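Local coordinates for xylose isomerase domain protein TIM barrel (Planctomyces limnophilus, PDB 3TVA), which probably acts as a metal-dependent isomerase, holding a magnesium ion within a xylose isomerase-like TIM barrel, at residues V15-D20 with P36-H41; E77-I82 with K225-E230; V92-R97 with S131-E136; E106-A111 with H151-H156; A215-V220 with T235-M240. One frame throughout, in Å; residues are numbered along the deposited sequence.

Contact 1 (V15-D20 with P36-H41)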
# COMPACT_ATOMS: atom_id res chain seq x y z
N VAL A 15 -11.23 3.24 -0.07
CA VAL A 15 -10.34 4.38 0.07
C VAL A 15 -9.34 4.08 1.17
O VAL A 15 -9.60 3.28 2.08
CB VAL A 15 -11.09 5.70 0.35
CG1 VAL A 15 -12.11 6.01 -0.76
CG2 VAL A 15 -11.77 5.65 1.71
N PHE A 16 -8.18 4.72 1.07
CA PHE A 16 -7.13 4.52 2.05
C PHE A 16 -7.40 5.53 3.16
O PHE A 16 -7.48 6.73 2.90
CB PHE A 16 -5.75 4.70 1.39
CG PHE A 16 -4.62 4.38 2.31
CD1 PHE A 16 -4.00 3.13 2.25
CD2 PHE A 16 -4.17 5.31 3.23
CE1 PHE A 16 -2.95 2.83 3.11
CE2 PHE A 16 -3.11 5.01 4.08
CZ PHE A 16 -2.50 3.76 4.01
N THR A 17 -7.54 5.05 4.39
CA THR A 17 -7.93 5.90 5.50
C THR A 17 -6.90 5.91 6.61
O THR A 17 -5.97 5.09 6.63
CB THR A 17 -9.27 5.45 6.12
OG1 THR A 17 -9.14 4.11 6.62
CG2 THR A 17 -10.37 5.50 5.07
N SER A 18 -7.03 6.88 7.52
CA SER A 18 -6.19 6.98 8.71
C SER A 18 -7.10 7.17 9.92
O SER A 18 -8.09 7.87 9.82
CB SER A 18 -5.26 8.20 8.62
OG SER A 18 -4.15 7.96 7.77
N VAL A 19 -6.80 6.50 11.03
CA VAL A 19 -7.40 6.88 12.32
C VAL A 19 -6.79 8.17 12.88
O VAL A 19 -7.50 9.14 13.17
CB VAL A 19 -7.21 5.76 13.36
CG1 VAL A 19 -7.83 6.18 14.71
CG2 VAL A 19 -7.80 4.46 12.85
N ASP A 20 -5.47 8.16 13.06
CA ASP A 20 -4.70 9.36 13.36
C ASP A 20 -3.46 9.47 12.46
O ASP A 20 -3.37 10.37 11.62
CB ASP A 20 -4.34 9.45 14.86
CG ASP A 20 -3.90 8.10 15.45
OD1 ASP A 20 -4.22 7.83 16.63
OD2 ASP A 20 -3.23 7.33 14.74
N PRO A 36 -17.72 0.48 0.45
CA PRO A 36 -17.82 -0.74 1.27
C PRO A 36 -16.53 -1.17 2.01
O PRO A 36 -16.62 -1.93 2.97
CB PRO A 36 -18.24 -1.81 0.26
CG PRO A 36 -17.59 -1.35 -1.04
CD PRO A 36 -17.72 0.17 -0.99
N THR A 37 -15.36 -0.76 1.53
CA THR A 37 -14.10 -1.27 2.07
C THR A 37 -13.09 -0.15 2.24
O THR A 37 -13.17 0.87 1.55
CB THR A 37 -13.41 -2.34 1.17
OG1 THR A 37 -12.94 -1.73 -0.04
CG2 THR A 37 -14.34 -3.48 0.83
N VAL A 38 -12.14 -0.34 3.15
CA VAL A 38 -11.03 0.59 3.30
C VAL A 38 -9.75 -0.18 3.60
O VAL A 38 -9.77 -1.31 4.10
CB VAL A 38 -11.24 1.60 4.46
CG1 VAL A 38 -12.42 2.54 4.19
CG2 VAL A 38 -11.42 0.87 5.80
N GLN A 39 -8.62 0.45 3.30
CA GLN A 39 -7.35 0.09 3.90
C GLN A 39 -7.08 1.17 4.93
O GLN A 39 -7.52 2.31 4.76
CB GLN A 39 -6.22 0.05 2.88
CG GLN A 39 -6.36 -1.07 1.87
CD GLN A 39 -5.13 -1.19 1.00
OE1 GLN A 39 -4.10 -0.60 1.32
NE2 GLN A 39 -5.23 -1.94 -0.09
N VAL A 40 -6.41 0.82 6.00
CA VAL A 40 -6.23 1.76 7.10
C VAL A 40 -4.76 1.88 7.48
O VAL A 40 -4.08 0.87 7.69
CB VAL A 40 -7.00 1.28 8.35
CG1 VAL A 40 -6.92 2.32 9.45
CG2 VAL A 40 -8.44 0.99 7.99
N HIS A 41 -4.27 3.11 7.58
CA HIS A 41 -2.97 3.30 8.18
C HIS A 41 -3.07 2.98 9.68
O HIS A 41 -3.99 3.45 10.36
CB HIS A 41 -2.46 4.72 7.95
CG HIS A 41 -1.00 4.88 8.25
ND1 HIS A 41 -0.49 4.81 9.53
CD2 HIS A 41 0.06 5.07 7.43
CE1 HIS A 41 0.82 4.98 9.49
NE2 HIS A 41 1.18 5.14 8.22
O HOH W 1 -3.93 5.93 11.56
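Thr17 makes the two shortest bonds of this parallel strand pair: Thr17 N donates to Gln39 O at 2.8 Å, nearly straight at 165°, and Thr17 O accepts from His41 N, also at 2.8 Å. Gln39 O takes a second donor, the hydroxyl Thr17 OG1 at 3.1 Å, which comes from above the carbonyl plane; Thr17 was modelled in two conformers, so this grip belongs to the one described. One step back, Gln39 N reaches Val15 O over a longer 3.2 Å. Past the paired residues, a water bridges Asp20 N and His41 O.

On one face of the sheet the Phe16 ring lies across the neighbouring strand. With CG anti to the backbone N (chi1 -174°), the ring sets CD1 3.8 Å from Gln39 CB and CE2 3.9 Å from His41 CB. Ring and Gln39 amide planes are 64° apart, and the amide itself is occupied by His211 and Asn182. The other face is mostly aliphatic. There Thr17 CG2 packs 3.7 Å from Val38 CG1, crossing it at about a right angle, while Val15 and Val38 meet Ala30 of helix 27-32 and Val40 meets Phe56 of helix 50-62.

Strand 13-18, helix 27-32 and strand 37-41 thus form a beta-alpha-beta unit of the TIM barrel, with Val15, Thr17, Val38 and Val40 turned to the helical layer. Phe16 and Gln39 line the interior, next to the magnesium ligands Glu259 and His211 respectively.

Contact 2 (E77-I82 with K225-E230)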
# COMPACT_ATOMS: atom_id res chain seq x y z
N GLU A 77 10.33 8.48 9.44
CA GLU A 77 10.29 8.21 8.01
C GLU A 77 10.10 9.52 7.24
O GLU A 77 9.18 10.29 7.53
CB GLU A 77 9.18 7.23 7.66
CG GLU A 77 9.49 5.80 8.07
CD GLU A 77 8.47 4.81 7.51
OE1 GLU A 77 7.26 5.12 7.57
OE2 GLU A 77 8.89 3.73 7.01
N SER A 78 10.96 9.78 6.27
CA SER A 78 10.78 10.98 5.46
C SER A 78 10.87 10.71 3.96
O SER A 78 11.84 10.13 3.48
CB SER A 78 11.78 12.06 5.85
OG SER A 78 11.69 13.13 4.94
N TYR A 79 9.84 11.15 3.25
CA TYR A 79 9.73 11.07 1.79
C TYR A 79 10.22 12.34 1.06
O TYR A 79 9.89 12.54 -0.11
CB TYR A 79 8.33 10.63 1.34
CG TYR A 79 8.00 9.18 1.71
CD1 TYR A 79 8.27 8.14 0.82
CD2 TYR A 79 7.43 8.87 2.94
CE1 TYR A 79 7.97 6.82 1.15
CE2 TYR A 79 7.13 7.55 3.28
CZ TYR A 79 7.39 6.53 2.38
OH TYR A 79 7.10 5.22 2.71
N ALA A 80 10.87 13.25 1.79
CA ALA A 80 11.22 14.58 1.27
C ALA A 80 11.85 14.54 -0.12
O ALA A 80 11.53 15.37 -0.97
CB ALA A 80 12.17 15.31 2.23
N ASP A 81 12.75 13.60 -0.34
CA ASP A 81 13.27 13.39 -1.68
C ASP A 81 13.66 11.93 -1.81
O ASP A 81 13.53 11.16 -0.85
CB ASP A 81 14.43 14.36 -2.03
CG ASP A 81 15.61 14.28 -1.07
OD1 ASP A 81 15.89 13.20 -0.51
OD2 ASP A 81 16.29 15.32 -0.89
N ILE A 82 14.13 11.53 -2.99
CA ILE A 82 14.43 10.12 -3.23
C ILE A 82 15.57 9.57 -2.33
O ILE A 82 15.39 8.54 -1.68
CB ILE A 82 14.54 9.78 -4.74
CG1 ILE A 82 13.17 10.00 -5.39
CG2 ILE A 82 15.01 8.31 -4.96
CD1 ILE A 82 13.10 9.82 -6.90
N LYS A 225 15.79 10.72 -9.75
CA LYS A 225 16.50 11.79 -9.04
C LYS A 225 15.51 12.76 -8.40
O LYS A 225 15.54 12.98 -7.19
CB LYS A 225 17.52 12.47 -9.94
CG LYS A 225 18.66 11.52 -10.32
CD LYS A 225 19.80 12.23 -11.01
CE LYS A 225 19.35 12.80 -12.33
NZ LYS A 225 20.47 13.37 -13.13
N SER A 226 14.69 13.40 -9.23
CA SER A 226 13.55 14.16 -8.74
C SER A 226 12.28 13.30 -8.73
O SER A 226 12.08 12.44 -9.60
CB SER A 226 13.32 15.39 -9.61
OG SER A 226 14.52 16.13 -9.74
N TRP A 227 11.43 13.52 -7.73
CA TRP A 227 10.14 12.86 -7.67
C TRP A 227 9.35 13.20 -8.93
O TRP A 227 9.46 14.31 -9.45
CB TRP A 227 9.33 13.39 -6.48
CG TRP A 227 9.70 12.87 -5.10
CD1 TRP A 227 10.09 13.63 -4.02
CD2 TRP A 227 9.68 11.51 -4.66
NE1 TRP A 227 10.32 12.81 -2.93
CE2 TRP A 227 10.08 11.51 -3.30
CE3 TRP A 227 9.38 10.29 -5.27
CZ2 TRP A 227 10.18 10.33 -2.55
CZ3 TRP A 227 9.48 9.12 -4.53
CH2 TRP A 227 9.87 9.15 -3.18
N GLY A 228 8.53 12.26 -9.41
CA GLY A 228 7.47 12.63 -10.33
C GLY A 228 6.39 13.36 -9.54
O GLY A 228 6.58 13.70 -8.37
N GLN A 229 5.23 13.60 -10.15
CA GLN A 229 4.19 14.38 -9.49
C GLN A 229 2.90 13.59 -9.38
O GLN A 229 2.36 13.14 -10.39
CB GLN A 229 3.93 15.67 -10.26
CG GLN A 229 2.82 16.53 -9.67
CD GLN A 229 2.38 17.66 -10.61
OE1 GLN A 229 2.90 17.81 -11.72
NE2 GLN A 229 1.41 18.45 -10.15
N GLU A 230 2.38 13.42 -8.17
CA GLU A 230 1.10 12.73 -8.02
C GLU A 230 -0.03 13.65 -8.45
O GLU A 230 -0.00 14.83 -8.15
CB GLU A 230 0.88 12.27 -6.57
CG GLU A 230 -0.38 11.42 -6.42
CD GLU A 230 -0.78 11.17 -4.96
OE1 GLU A 230 0.08 11.24 -4.07
OE2 GLU A 230 -1.98 10.89 -4.73
O HOH W 2 14.10 13.40 -5.12
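The indole of Trp227 meets Tyr79 and Ile82 in a surface contact between two loops, one following barrel strand 66-71 and leading into helix 82-88, the other running into strand 229-231. Ile82 provides the closest side-chain packing: its CG1 sits over one face of the indole, 3.7 Å from the centroid of the six-membered ring and just 7° off the normal, a CH-pi contact. Because CG1 lies beside the backbone N (chi1 -64°) and the chain then extends, Ile82 CD1 passes on to 3.9 Å from Ser226 O.

At the indole's edge, Trp227 NE1 donates to Tyr79 O at 2.9 Å, but the bond is bent to 129° and weak. Tyr79 CB approaches Trp227 CZ2 at 4.3 Å, and its phenol runs on to bond His122 through OH, near a bound glycerol that probably comes from the crystallisation liquor. A water links the backbones, accepting from Ile82 N at 2.8 Å and donating to Lys225 O at 2.6 Å; it lies over the same indole face as Ile82 CG1. Ile82 opens helix 82-88, with Asp81 as its N-cap, while Tyr191 meets the Trp227 ring.

The two loops are therefore held mainly by the flat indole, with one weak bond and one water bridge for polar ties and no charged pair between them. Such chemistry suggests a junction that depends more on the fit of the tryptophan than on directional bonding.

Contact 3 (V92-R97 with S131-E136)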
# COMPACT_ATOMS: atom_id res chain seq x y z
N VAL A 92 14.64 -1.22 6.21
CA VAL A 92 16.02 -1.23 5.70
C VAL A 92 17.05 -0.42 6.53
O VAL A 92 18.12 -0.95 6.85
CB VAL A 92 16.05 -0.89 4.18
CG1 VAL A 92 17.46 -0.51 3.72
CG2 VAL A 92 15.51 -2.06 3.37
N PRO A 93 16.74 0.84 6.90
CA PRO A 93 17.71 1.60 7.71
C PRO A 93 18.06 0.89 9.03
O PRO A 93 17.18 0.39 9.73
CB PRO A 93 16.99 2.93 7.99
CG PRO A 93 16.06 3.09 6.80
CD PRO A 93 15.58 1.67 6.52
N LEU A 94 19.35 0.87 9.36
CA LEU A 94 19.83 0.03 10.44
C LEU A 94 19.48 0.55 11.83
O LEU A 94 19.17 -0.23 12.73
CB LEU A 94 21.33 -0.19 10.31
CG LEU A 94 21.71 -1.01 9.07
CD1 LEU A 94 23.22 -1.03 8.87
CD2 LEU A 94 21.16 -2.42 9.22
N GLU A 95 19.55 1.87 12.01
CA GLU A 95 19.31 2.48 13.31
C GLU A 95 17.91 2.15 13.85
O GLU A 95 17.73 1.79 15.02
CB GLU A 95 19.51 3.99 13.23
CG GLU A 95 19.18 4.73 14.51
CD GLU A 95 19.18 6.26 14.32
OE1 GLU A 95 19.23 6.73 13.16
OE2 GLU A 95 19.14 6.97 15.34
N THR A 96 16.92 2.26 12.98
CA THR A 96 15.53 2.12 13.39
C THR A 96 14.97 0.71 13.15
O THR A 96 13.80 0.44 13.43
CB THR A 96 14.66 3.17 12.68
OG1 THR A 96 14.93 3.12 11.27
CG2 THR A 96 15.01 4.58 13.19
N ARG A 97 15.79 -0.20 12.64
CA ARG A 97 15.28 -1.50 12.20
C ARG A 97 14.61 -2.31 13.32
O ARG A 97 13.49 -2.79 13.14
CB ARG A 97 16.38 -2.34 11.53
CG ARG A 97 15.86 -3.74 11.09
CD ARG A 97 16.93 -4.53 10.32
NE ARG A 97 17.24 -3.89 9.05
CZ ARG A 97 18.23 -4.28 8.25
NH1 ARG A 97 18.98 -5.31 8.59
NH2 ARG A 97 18.45 -3.64 7.11
N SER A 131 24.81 -7.91 -1.53
CA SER A 131 25.17 -7.15 -0.33
C SER A 131 25.03 -7.97 0.97
O SER A 131 24.18 -8.85 1.07
CB SER A 131 24.33 -5.88 -0.25
OG SER A 131 24.17 -5.46 1.10
N PRO A 132 25.90 -7.69 1.96
CA PRO A 132 25.77 -8.40 3.24
C PRO A 132 24.49 -8.02 4.01
O PRO A 132 23.97 -8.85 4.78
CB PRO A 132 27.05 -8.01 3.99
CG PRO A 132 27.56 -6.77 3.30
CD PRO A 132 27.12 -6.88 1.88
N ASP A 133 23.97 -6.81 3.84
CA ASP A 133 22.72 -6.50 4.55
C ASP A 133 21.49 -7.12 3.90
O ASP A 133 20.44 -7.21 4.52
CB ASP A 133 22.51 -5.00 4.79
CG ASP A 133 21.28 -4.73 5.67
OD1 ASP A 133 21.21 -5.29 6.78
OD2 ASP A 133 20.38 -4.00 5.22
N TYR A 134 21.61 -7.64 2.68
CA TYR A 134 20.46 -8.30 2.03
C TYR A 134 19.93 -9.48 2.77
O TYR A 134 18.75 -9.53 3.07
CB TYR A 134 20.82 -8.79 0.65
CG TYR A 134 19.71 -9.35 -0.19
CD1 TYR A 134 19.49 -10.70 -0.26
CD2 TYR A 134 18.91 -8.54 -0.92
CE1 TYR A 134 18.52 -11.20 -1.03
CE2 TYR A 134 17.95 -9.02 -1.68
CZ TYR A 134 17.75 -10.36 -1.73
OH TYR A 134 16.78 -10.82 -2.51
N SER A 135 20.90 -10.27 3.20
CA SER A 135 20.54 -11.44 3.92
C SER A 135 19.89 -11.18 5.26
O SER A 135 18.95 -11.79 5.59
CB SER A 135 21.69 -12.43 3.93
OG SER A 135 22.16 -12.65 2.60
N GLU A 136 20.36 -10.18 5.97
CA GLU A 136 19.78 -9.75 7.23
C GLU A 136 18.34 -9.24 7.02
O GLU A 136 17.46 -9.47 7.85
CB GLU A 136 20.67 -8.66 7.85
CG GLU A 136 20.52 -8.49 9.35
CD GLU A 136 21.51 -9.32 10.17
OE1 GLU A 136 22.35 -10.04 9.58
OE2 GLU A 136 21.45 -9.25 11.42
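Arg97 NH2 is shared by two acceptors, donating to Asp133 OD2 across the contact at 2.7 Å and to Val92 O of its own loop, also at 2.7 Å. The first bond is nearly straight at 162° and lies in the guanidinium plane; the carbonyl of Val92 is tilted out of that plane. Beside them, Arg97 NH1 donates to Asp133 OD1 at 2.9 Å, which completes an end-on, two-pronged salt bridge. Both carboxylate oxygens use their syn lone pairs, and the planes of the two groups are only 15° apart. Asp133 was modelled in two conformers, and this geometry is that of one of them.

The bridge ties the loop after helix 82-88, just where helix 97-114 begins, to the start of helix 132-149, in the outer helical layer of the TIM barrel and away from the metal site. Ser131 is the N-cap there, its OG accepting from Asp133 N at 3.1 Å. A carboxylate in this first helical turn would probably also be favoured by the helix dipole.

Arg97 extends through its first two torsions and bends at the third (chi3 -66°), which turns the guanidinium toward the aspartate while NE bonds Leu91 O. Leu94 CD2 lies over the rim of one guanidinium face of Arg97, 3.5 Å above the plane. From the other segment Glu136 CG comes to the guanidinium edge, 3.6 Å from Arg97 NH1, whereas the Glu136 carboxylate bends off to pair with Arg139.

Contact 4 (E106-A111 with H151-H156)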
# COMPACT_ATOMS: atom_id res chain seq x y z
N GLU A 106 3.46 -5.33 16.54
CA GLU A 106 2.31 -4.75 17.26
C GLU A 106 1.17 -4.41 16.31
O GLU A 106 0.01 -4.53 16.66
CB GLU A 106 2.69 -3.46 17.97
CG GLU A 106 3.67 -3.58 19.10
CD GLU A 106 4.15 -2.21 19.54
OE1 GLU A 106 5.36 -2.09 19.89
OE2 GLU A 106 3.33 -1.25 19.52
N ILE A 107 1.51 -3.96 15.11
CA ILE A 107 0.49 -3.65 14.12
C ILE A 107 -0.21 -4.94 13.67
O ILE A 107 -1.43 -4.96 13.50
CB ILE A 107 1.08 -2.83 12.94
CG1 ILE A 107 1.34 -1.38 13.42
CG2 ILE A 107 0.14 -2.82 11.74
CD1 ILE A 107 2.36 -0.63 12.56
N SER A 108 0.57 -6.01 13.53
CA SER A 108 -0.00 -7.34 13.28
C SER A 108 -0.95 -7.78 14.40
O SER A 108 -2.04 -8.28 14.13
CB SER A 108 1.12 -8.37 13.09
OG SER A 108 0.60 -9.69 12.96
N ASP A 109 -0.55 -7.59 15.67
CA ASP A 109 -1.43 -7.85 16.81
C ASP A 109 -2.73 -7.02 16.72
O ASP A 109 -3.83 -7.54 16.90
CB ASP A 109 -0.71 -7.55 18.14
CG ASP A 109 0.48 -8.45 18.39
OD1 ASP A 109 0.60 -9.51 17.72
OD2 ASP A 109 1.33 -8.10 19.25
N PHE A 110 -2.60 -5.73 16.44
CA PHE A 110 -3.76 -4.84 16.30
C PHE A 110 -4.69 -5.30 15.17
O PHE A 110 -5.92 -5.35 15.35
CB PHE A 110 -3.27 -3.41 16.04
CG PHE A 110 -4.38 -2.41 15.85
CD1 PHE A 110 -4.82 -2.08 14.57
CD2 PHE A 110 -4.95 -1.76 16.94
CE1 PHE A 110 -5.83 -1.14 14.38
CE2 PHE A 110 -5.97 -0.82 16.75
CZ PHE A 110 -6.41 -0.51 15.47
N ALA A 111 -4.11 -5.63 14.01
CA ALA A 111 -4.91 -6.12 12.88
C ALA A 111 -5.67 -7.42 13.23
O ALA A 111 -6.81 -7.62 12.81
CB ALA A 111 -4.01 -6.36 11.66
N HIS A 151 -1.00 -15.29 13.26
CA HIS A 151 -2.31 -14.62 13.31
C HIS A 151 -3.23 -14.97 12.14
O HIS A 151 -4.31 -14.40 12.02
CB HIS A 151 -2.15 -13.09 13.42
CG HIS A 151 -1.71 -12.61 14.78
ND1 HIS A 151 -2.29 -13.06 15.95
CD2 HIS A 151 -0.78 -11.70 15.15
CE1 HIS A 151 -1.71 -12.46 16.98
NE2 HIS A 151 -0.79 -11.64 16.52
N GLY A 152 -2.80 -15.85 11.24
CA GLY A 152 -3.58 -16.09 10.03
C GLY A 152 -3.53 -14.91 9.05
O GLY A 152 -4.46 -14.69 8.28
N GLN A 153 -2.42 -14.18 9.04
CA GLN A 153 -2.34 -12.96 8.22
C GLN A 153 -1.31 -13.06 7.12
O GLN A 153 -0.35 -13.83 7.21
CB GLN A 153 -1.94 -11.75 9.08
CG GLN A 153 -2.94 -11.29 10.06
CD GLN A 153 -2.34 -10.28 11.05
OE1 GLN A 153 -1.17 -9.91 10.96
NE2 GLN A 153 -3.15 -9.85 12.00
N ALA A 154 -1.49 -12.22 6.12
CA ALA A 154 -0.53 -12.05 5.04
C ALA A 154 0.13 -10.67 5.18
O ALA A 154 -0.46 -9.74 5.74
CB ALA A 154 -1.25 -12.14 3.66
N VAL A 155 1.37 -10.56 4.70
CA VAL A 155 2.06 -9.28 4.59
C VAL A 155 2.13 -8.87 3.10
O VAL A 155 2.59 -9.64 2.26
CB VAL A 155 3.48 -9.36 5.15
CG1 VAL A 155 4.21 -8.03 4.97
CG2 VAL A 155 3.45 -9.77 6.63
N HIS A 156 1.67 -7.66 2.80
CA HIS A 156 1.66 -7.14 1.43
C HIS A 156 2.72 -6.05 1.29
O HIS A 156 2.62 -4.98 1.92
CB HIS A 156 0.29 -6.54 1.10
CG HIS A 156 -0.85 -7.52 1.15
ND1 HIS A 156 -2.15 -7.16 0.84
CD2 HIS A 156 -0.89 -8.83 1.48
CE1 HIS A 156 -2.94 -8.21 0.99
NE2 HIS A 156 -2.20 -9.24 1.38
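Ser108 and Gln153 form the buried half of this contact, where one amide takes up both the hydroxyl and the carbonyl of the serine. Gln153 NE2 donates to Ser108 O at 2.9 Å, almost straight at 169° and with the acceptor in the amide plane, while Ser108 OG donates back to Gln153 OE1 at 2.7 Å. The carbonyl, which can only accept, fixes which way the amide is flipped. Gln153 reaches the helix through an extended chain beyond CG, and Ala111 CB packs 3.6 Å from its NE2. A leucine in place of Gln153 would probably leave the buried hydroxyl of Ser108 without its acceptor and its carbonyl without the amide donor.

The contact joins helix 97-114 to the turn between helix 132-149 and barrel strand 154-158. That turn is a Schellman motif, with Gly152 at positive phi ending the helix, and it sets His151 and Gln153 against the same helical turn of 97-114.

Toward solvent the packing is sparser and rests on the imidazole of His151. His151 NE2 donates to Asp109 OD1 at 2.8 Å with an angle of 158°, the oxygen being met on its anti side and the carboxylate standing nearly perpendicular to the ring. Ser108 OG lies at the same ring's edge, 3.3 Å from His151 CD2. Asp109 OD1 also bonds His147, whose ring meets that of His151 at about 80°; two imidazoles at one oxygen would be expected to stabilise the carboxylate's negative charge.

Contact 5 (A215-V220 with T235-M240)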
# COMPACT_ATOMS: atom_id res chain seq x y z
N ALA A 215 0.12 9.39 -11.38
CA ALA A 215 1.25 10.31 -11.30
C ALA A 215 1.79 10.66 -12.68
O ALA A 215 1.56 9.93 -13.65
CB ALA A 215 2.36 9.71 -10.44
N LEU A 216 2.53 11.76 -12.75
CA LEU A 216 3.22 12.17 -13.97
C LEU A 216 4.70 11.85 -13.82
O LEU A 216 5.27 12.04 -12.75
CB LEU A 216 3.05 13.68 -14.19
CG LEU A 216 1.62 14.19 -14.42
CD1 LEU A 216 1.58 15.74 -14.41
CD2 LEU A 216 1.06 13.64 -15.76
N TRP A 217 5.32 11.35 -14.89
CA TRP A 217 6.77 11.13 -14.88
C TRP A 217 7.53 12.42 -14.63
O TRP A 217 7.10 13.50 -15.05
CB TRP A 217 7.24 10.56 -16.22
CG TRP A 217 6.75 9.19 -16.50
CD1 TRP A 217 5.68 8.84 -17.27
CD2 TRP A 217 7.32 7.96 -16.02
NE1 TRP A 217 5.54 7.47 -17.28
CE2 TRP A 217 6.53 6.91 -16.53
CE3 TRP A 217 8.41 7.66 -15.21
CZ2 TRP A 217 6.81 5.57 -16.26
CZ3 TRP A 217 8.68 6.33 -14.93
CH2 TRP A 217 7.88 5.30 -15.45
N ALA A 218 8.68 12.33 -13.97
CA ALA A 218 9.63 13.44 -13.96
C ALA A 218 10.19 13.59 -15.38
O ALA A 218 10.08 12.68 -16.20
CB ALA A 218 10.75 13.16 -12.96
N PRO A 219 10.81 14.76 -15.68
CA PRO A 219 11.54 14.87 -16.95
C PRO A 219 12.55 13.73 -17.08
O PRO A 219 13.03 13.25 -16.05
CB PRO A 219 12.26 16.21 -16.82
CG PRO A 219 11.38 17.01 -15.91
CD PRO A 219 10.79 16.03 -14.93
N VAL A 220 12.82 13.29 -18.31
CA VAL A 220 13.62 12.08 -18.56
C VAL A 220 14.93 12.04 -17.79
O VAL A 220 15.27 11.03 -17.16
CB VAL A 220 13.95 11.90 -20.05
CG1 VAL A 220 14.77 10.63 -20.27
CG2 VAL A 220 12.68 11.87 -20.89
N THR A 235 -5.73 11.61 -14.53
CA THR A 235 -5.10 12.76 -15.17
C THR A 235 -3.59 12.60 -15.35
O THR A 235 -2.93 13.48 -15.90
CB THR A 235 -5.41 14.09 -14.44
OG1 THR A 235 -4.85 14.06 -13.12
CG2 THR A 235 -6.92 14.31 -14.35
N GLY A 236 -3.05 11.47 -14.90
CA GLY A 236 -1.62 11.22 -14.97
C GLY A 236 -1.17 10.28 -16.07
O GLY A 236 -1.83 10.14 -17.08
N ASP A 237 -0.00 9.66 -15.86
CA ASP A 237 0.62 8.77 -16.85
C ASP A 237 0.41 7.26 -16.64
O ASP A 237 0.95 6.46 -17.40
CB ASP A 237 2.11 9.07 -16.95
CG ASP A 237 2.39 10.47 -17.47
OD1 ASP A 237 1.58 10.96 -18.28
OD2 ASP A 237 3.40 11.08 -17.05
N VAL A 238 -0.33 6.87 -15.60
CA VAL A 238 -0.56 5.44 -15.38
C VAL A 238 -1.39 4.79 -16.50
O VAL A 238 -1.02 3.71 -16.95
CB VAL A 238 -1.19 5.12 -14.00
CG1 VAL A 238 -1.60 3.64 -13.93
CG2 VAL A 238 -0.22 5.43 -12.88
N GLY A 239 -2.39 5.47 -17.07
CA GLY A 239 -3.33 4.71 -17.89
C GLY A 239 -4.34 3.85 -17.13
O GLY A 239 -4.20 2.62 -17.07
N MSE A 240 -5.26 4.50 -16.42
CA MSE A 240 -6.23 3.80 -15.58
C MSE A 240 -6.96 2.65 -16.28
O MSE A 240 -7.13 1.57 -15.72
CB MSE A 240 -7.23 4.78 -14.96
CG MSE A 240 -7.73 4.39 -13.57
SE MSE A 240 -6.35 3.89 -12.23
CE MSE A 240 -4.99 5.24 -12.59
O HOH W 3 3.91 5.39 -18.16
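Asp237 reaches into the end of strand 207-216, and each atom of its side chain finds a neighbour there. Asp237 CB lies 3.5 Å from Ala215 O and 3.6 Å from Trp217 CD1. Next along, Asp237 CG sits between Trp217 CD1 and Leu216 CD2. At the tip the oxygens divide: Asp237 OD1 rests against the methyl Leu216 CD2 at 3.7 Å, while Asp237 OD2 accepts from Trp217 N at 2.9 Å through its anti lone pair, in a bond of 162°. The same Asp237 OD2 is 3.2 Å from Trp217 CD1, the indole lying only 20° from the carboxylate plane. With CG beside the backbone N (chi1 -64°), the carboxylate meets the first N-H beyond the strand.

Behind it, Asp237 N donates to Ala215 O at 2.7 Å. Main chain and side chain of one residue thus hold both sides of Leu216, fastening the loop before helix 240-249 to the strand that pairs antiparallel with 229-231 in this TIM barrel. Gly236 comes against Ala215 so closely that a side chain here would clash with the carbonyl O of Ala215. Asp214, a residue earlier in the strand, grips Val238 N, and Gly239 is the N-cap of the helix.

Trp217 completes the clasp through water: Trp217 NE1 donates to a water 2.8 Å away in the ring plane, and the water donates to Asp237 O. An alanine in place of Trp217 would probably leave this water without its indole partner and open a gap between Asp237 and Ile189 of helix 185-190, both of which the ring touches.

Contacts 1 and 4 are buried, contacts 2 and 3 lie at the surface, and contact 5 falls between. Contact 1 is regular strand pairing inside the barrel and is the one nearest the magnesium ligands; contact 4 instead fixes an outer helix through neutral side-chain bonds and a histidine-carboxylate pair. Contact 3, in the peripheral helix layer, alone uses an arginine-aspartate salt bridge. Contacts 2 and 5 both place a tryptophan beside backbone and water, and they touch: Gln229 O of contact 2 lies 2.7 Å from Leu216 N of contact 5, a probable hydrogen bond between strands 229-231 and 207-216. Contacts 3 and 4 share helix 97-114, at its start and midway.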